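Local structure of group 1 truncated hemoglobin (3AQ9) at residues A[5-8]-A[9-13]; A[71-75]-A[76-80]. The protein binds one heme group and oxygen, and probably serves in oxygen carriage and nitric oxide detoxification. The protein carries 1 engineered substitution. All blocks are in the same frame, centred on the assembly; numbering follows the deposited sequence.

In the fold
The two contacts lie on opposite sides of the centre of this small, helical 2/2 globin, their own centres about 29 Å apart and their nearest atoms about 18 Å apart. Interaction 1 comes first along the chain and forms the short N-terminal helix 7-11, capped at both ends; it sits at the surface, and the side chain of Leu-11 is still about 12 Å from the heme. Interaction 2, at the end of helix 69-72, belongs to the heme pocket itself: His-73 binds the iron, while Ala-72, Met-76 and Leu-78 touch the porphyrin. The two contacts do not meet.

Interaction 1. Residues A[5-8]-A[9-13]; sequences QTIY and EKLGG
Thr-6 and Glu-9 cap one end of a one-and-a-half-turn helix, and Tyr-8 and Gly-13 close the other; this local contact on the surface forms the short N-terminal helix 7-11. At the start, Thr-6 turns OG1 between its own N and carbonyl carbon (chi1 54°), from where it accepts the N-H of Glu-9 (N to OG1 3.0 Å). Glu-9 returns the bond: its extended chain carries OE1 back to Thr-6 N, 3.0 Å away, using the anti lone pair. A small hydroxyl and a longer acid thus occupy two amides that have no earlier turn to bind. The apolar stem of Lys-10 lies across that of Gln-5, with CG to CG 3.5 Å, which suits two long chains at the surface. Ile-7 and Leu-11 point the same way, side by side, and pack on Leu-58 and helix 101-112.

At the far end Tyr-8 O accepts Gly-13 N at 2.9 Å, with a weak bond from Gly-12 N. The positive phi of Gly-12 (117°) would press a side chain against the preceding carbonyl, so glycine suits it. Tyr-8 CG is anti to its N (chi1 174°), laying one ring face over Gly-13, whose CA stands 3.9 Å from the ring centroid in a CH-pi contact; glycine suits Gly-13 too, because its phi is also positive. The Tyr-8 side chain also touches Pro-61 and Met-17. An alanine in place of Tyr-8 is likely to leave Gly-13 CA without its aromatic partner and to open a gap beside Met-17. The helix therefore starts with a capping box and ends in a Schellman motif, which leads into helix 13-28.

Interaction 2. Residues A[71-75]-A[76-80]; sequences EAHKG and MNLQN. With HEM (protoporphyrin IX containing Fe), chain C.
His-73 and Met-76 meet round a tight turn on one side of the heme, where coordination comes first: NE2 of His-73 binds the iron at 2.1 Å, and a water takes the opposite position at 2.2 Å. Imidazole suits this place because its other nitrogen, ND1, can hydrogen-bond Met-69 O, which would help fix the ring's rotation and may make NE2 a stronger ligand. This is the proximal histidine of the globin fold, here the first residue of a type II beta turn that ends at Met-76. The turn is closed by Met-76 N bonding to His-73 O at 3.2 Å, with the donor above the carbonyl plane. Gly-75 has the positive phi (83°) that such a turn needs and glycine adopts easily. A water also donates to His-73 O and accepts from Leu-78 N, joining the turn to the loop beyond.

Apolar contacts add to this side of the pocket. Met-76, extended beyond CG, brings SD to the edge of the imidazole, in its plane and 3.9 Å from His-73 CD2, and sets CE 3.4 Å from heme C3A. Leu-78 divides its methyls: CD1 touches His-73 CB and the heme vinyl carbon CBB, whereas CD2 lies 3.6 Å from the heme methyl CMB.

Interaction 1. Residues A[5-8]-A[9-13]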
# COMPACT_ATOMS: atom_id res chain seq x y z
N GLN A 5 -20.19 -2.94 5.65
CA GLN A 5 -18.95 -2.94 6.53
C GLN A 5 -17.89 -3.07 5.36
O GLN A 5 -17.85 -4.06 4.59
CB GLN A 5 -19.09 -4.10 7.54
CG GLN A 5 -18.04 -4.38 8.58
CD GLN A 5 -17.99 -3.38 9.69
OE1 GLN A 5 -18.58 -2.31 9.57
NE2 GLN A 5 -17.26 -3.68 10.76
N THR A 6 -17.15 -2.00 5.12
CA THR A 6 -16.16 -2.05 4.08
C THR A 6 -14.85 -2.59 4.76
O THR A 6 -14.79 -2.64 6.01
CB THR A 6 -15.87 -0.63 3.61
OG1 THR A 6 -15.53 0.17 4.76
CG2 THR A 6 -17.12 0.01 2.86
N ILE A 7 -13.87 -2.99 3.97
CA ILE A 7 -12.58 -3.43 4.54
C ILE A 7 -11.96 -2.27 5.32
O ILE A 7 -11.44 -2.47 6.43
CB ILE A 7 -11.64 -3.93 3.41
CG1 ILE A 7 -12.26 -5.20 2.83
CG2 ILE A 7 -10.18 -4.10 4.00
CD1 ILE A 7 -11.48 -5.51 1.37
N TYR A 8 -12.04 -1.08 4.76
CA TYR A 8 -11.64 0.11 5.49
C TYR A 8 -12.26 0.22 6.89
O TYR A 8 -11.50 0.46 7.86
CB TYR A 8 -12.02 1.33 4.68
CG TYR A 8 -11.79 2.68 5.37
CD1 TYR A 8 -10.47 3.20 5.27
CD2 TYR A 8 -12.87 3.49 5.83
CE1 TYR A 8 -10.22 4.42 5.80
CE2 TYR A 8 -12.59 4.80 6.36
CZ TYR A 8 -11.18 5.18 6.19
OH TYR A 8 -10.63 6.38 6.57
N GLU A 9 -13.58 0.02 7.02
CA GLU A 9 -14.15 0.11 8.38
C GLU A 9 -13.63 -1.08 9.26
O GLU A 9 -13.36 -0.92 10.49
CB GLU A 9 -15.65 0.04 8.25
CG GLU A 9 -16.22 1.25 7.68
CD GLU A 9 -17.76 1.12 7.44
OE1 GLU A 9 -18.25 0.18 6.80
OE2 GLU A 9 -18.49 1.94 7.97
N LYS A 10 -13.49 -2.26 8.62
CA LYS A 10 -13.09 -3.43 9.36
C LYS A 10 -11.66 -3.23 9.91
O LYS A 10 -11.35 -3.77 10.98
CB LYS A 10 -13.18 -4.66 8.48
CG LYS A 10 -14.63 -5.19 8.33
CD LYS A 10 -14.69 -6.16 7.12
CE LYS A 10 -16.07 -6.93 7.01
NZ LYS A 10 -15.69 -7.88 5.91
N LEU A 11 -10.82 -2.51 9.17
CA LEU A 11 -9.41 -2.20 9.62
C LEU A 11 -9.34 -1.25 10.78
O LEU A 11 -8.27 -1.13 11.40
CB LEU A 11 -8.57 -1.53 8.42
CG LEU A 11 -8.36 -2.52 7.45
CD1 LEU A 11 -7.70 -1.88 6.23
CD2 LEU A 11 -7.52 -3.68 8.10
N GLY A 12 -10.38 -0.47 10.99
CA GLY A 12 -10.41 0.60 12.01
C GLY A 12 -10.58 2.00 11.43
O GLY A 12 -10.44 2.98 12.16
N GLY A 13 -10.88 2.10 10.12
CA GLY A 13 -11.20 3.42 9.62
C GLY A 13 -9.99 4.39 9.47
O GLY A 13 -8.83 3.94 9.35

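Interaction 2. Residues A[71-75]-A[76-80]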
# COMPACT_ATOMS: atom_id res chain seq x y z
N GLU A 71 0.94 4.80 -14.52
CA GLU A 71 1.69 6.09 -14.59
C GLU A 71 2.57 6.19 -13.35
O GLU A 71 3.70 6.78 -13.44
CB GLU A 71 0.68 7.26 -14.50
CG GLU A 71 -0.20 7.35 -15.77
CD GLU A 71 -1.53 8.37 -15.53
OE1 GLU A 71 -2.08 8.61 -14.35
OE2 GLU A 71 -2.01 8.90 -16.60
N ALA A 72 2.03 5.82 -12.18
CA ALA A 72 2.77 6.01 -10.88
C ALA A 72 4.14 5.24 -10.92
O ALA A 72 5.13 5.76 -10.38
CB ALA A 72 2.00 5.52 -9.74
N HIS A 73 4.19 4.13 -11.63
CA HIS A 73 5.40 3.27 -11.61
C HIS A 73 6.06 3.21 -12.98
O HIS A 73 6.86 2.28 -13.25
CB HIS A 73 5.06 1.88 -11.05
CG HIS A 73 4.40 1.98 -9.69
ND1 HIS A 73 3.02 1.95 -9.56
CD2 HIS A 73 4.91 2.26 -8.48
CE1 HIS A 73 2.71 2.16 -8.26
NE2 HIS A 73 3.85 2.20 -7.62
N LYS A 74 5.76 4.19 -13.82
CA LYS A 74 6.24 4.20 -15.19
C LYS A 74 7.77 4.34 -15.15
O LYS A 74 8.31 5.12 -14.33
CB LYS A 74 5.60 5.40 -15.94
CG LYS A 74 5.87 5.30 -17.43
CD LYS A 74 5.08 6.25 -18.33
CE LYS A 74 4.35 5.38 -19.46
NZ LYS A 74 4.18 6.24 -20.68
N GLY A 75 8.49 3.59 -16.00
CA GLY A 75 9.92 3.70 -16.05
C GLY A 75 10.66 2.89 -14.98
O GLY A 75 11.90 2.76 -15.12
N MET A 76 9.98 2.25 -14.02
CA MET A 76 10.65 1.56 -12.95
C MET A 76 10.91 0.07 -13.35
O MET A 76 11.73 -0.57 -12.74
CB MET A 76 9.81 1.55 -11.70
CG MET A 76 9.64 3.03 -11.17
SD MET A 76 8.62 2.94 -9.64
CE MET A 76 8.28 4.65 -9.30
N ASN A 77 10.12 -0.41 -14.31
CA ASN A 77 10.23 -1.86 -14.75
C ASN A 77 10.19 -2.75 -13.51
O ASN A 77 11.05 -3.62 -13.31
CB ASN A 77 11.49 -2.07 -15.61
CG ASN A 77 11.40 -3.35 -16.43
OD1 ASN A 77 10.32 -4.00 -16.47
ND2 ASN A 77 12.48 -3.75 -17.01
N LEU A 78 9.20 -2.55 -12.66
CA LEU A 78 9.08 -3.32 -11.46
C LEU A 78 8.84 -4.81 -11.78
O LEU A 78 8.21 -5.18 -12.81
CB LEU A 78 7.89 -2.86 -10.59
CG LEU A 78 8.09 -1.48 -10.03
CD1 LEU A 78 6.76 -1.06 -9.37
CD2 LEU A 78 9.25 -1.31 -9.07
N GLN A 79 9.34 -5.64 -10.87
CA GLN A 79 9.37 -7.10 -11.04
C GLN A 79 8.45 -7.73 -9.97
O GLN A 79 8.17 -7.15 -8.94
CB GLN A 79 10.80 -7.64 -10.89
CG GLN A 79 11.85 -7.00 -11.87
CD GLN A 79 11.50 -7.40 -13.27
OE1 GLN A 79 11.43 -8.62 -13.55
NE2 GLN A 79 11.33 -6.42 -14.18
N ASN A 80 7.98 -8.93 -10.30
CA ASN A 80 7.18 -9.63 -9.32
C ASN A 80 7.68 -9.65 -7.90
O ASN A 80 6.89 -9.50 -6.93
CB ASN A 80 7.13 -11.06 -9.83
CG ASN A 80 5.91 -11.62 -9.51
OD1 ASN A 80 4.79 -11.11 -9.95
ND2 ASN A 80 6.04 -12.74 -8.75
CHA HEM C . 4.20 5.94 -6.41
CHB HEM C . 7.41 2.32 -5.55
CHC HEM C . 3.78 -0.85 -5.39
CHD HEM C . 0.73 2.94 -4.75
C1A HEM C . 5.37 5.23 -6.20
C2A HEM C . 6.74 5.77 -6.27
C3A HEM C . 7.58 4.79 -6.00
C4A HEM C . 6.84 3.57 -5.80
CMA HEM C . 9.11 4.79 -5.90
CAA HEM C . 7.04 7.31 -6.45
CBA HEM C . 7.94 7.94 -7.54
CGA HEM C . 8.11 9.41 -6.80
O1A HEM C . 7.13 10.24 -6.87
O2A HEM C . 8.96 9.61 -5.85
C1B HEM C . 6.64 1.13 -5.52
C2B HEM C . 7.29 -0.17 -5.54
C3B HEM C . 6.27 -1.05 -5.60
C4B HEM C . 5.07 -0.27 -5.53
CMB HEM C . 8.78 -0.50 -5.56
CAB HEM C . 6.44 -2.57 -5.69
CBB HEM C . 5.64 -3.11 -6.60
C1C HEM C . 2.63 -0.08 -5.12
C2C HEM C . 1.36 -0.62 -4.71
C3C HEM C . 0.56 0.45 -4.52
C4C HEM C . 1.29 1.66 -4.80
CMC HEM C . 1.08 -2.17 -4.50
CAC HEM C . -0.92 0.51 -4.01
CBC HEM C . -1.69 -0.58 -4.01
C1D HEM C . 1.43 4.08 -5.18
C2D HEM C . 0.82 5.38 -5.17
C3D HEM C . 1.85 6.25 -5.69
C4D HEM C . 2.97 5.40 -5.95
CMD HEM C . -0.59 5.84 -4.77
CAD HEM C . 1.75 7.74 -5.87
CBD HEM C . 1.19 8.17 -7.16
CGD HEM C . 1.02 9.70 -7.14
O1D HEM C . 0.28 10.23 -7.96
O2D HEM C . 1.88 10.41 -6.46
NA HEM C . 5.52 3.88 -5.92
NB HEM C . 5.23 1.17 -5.54
NC HEM C . 2.57 1.28 -5.18
ND HEM C . 2.79 4.05 -5.60
FE HEM C . 4.04 2.59 -5.59
O HOH W 1 7.03 -0.63 -13.38
O HOH W 2 4.25 2.83 -3.41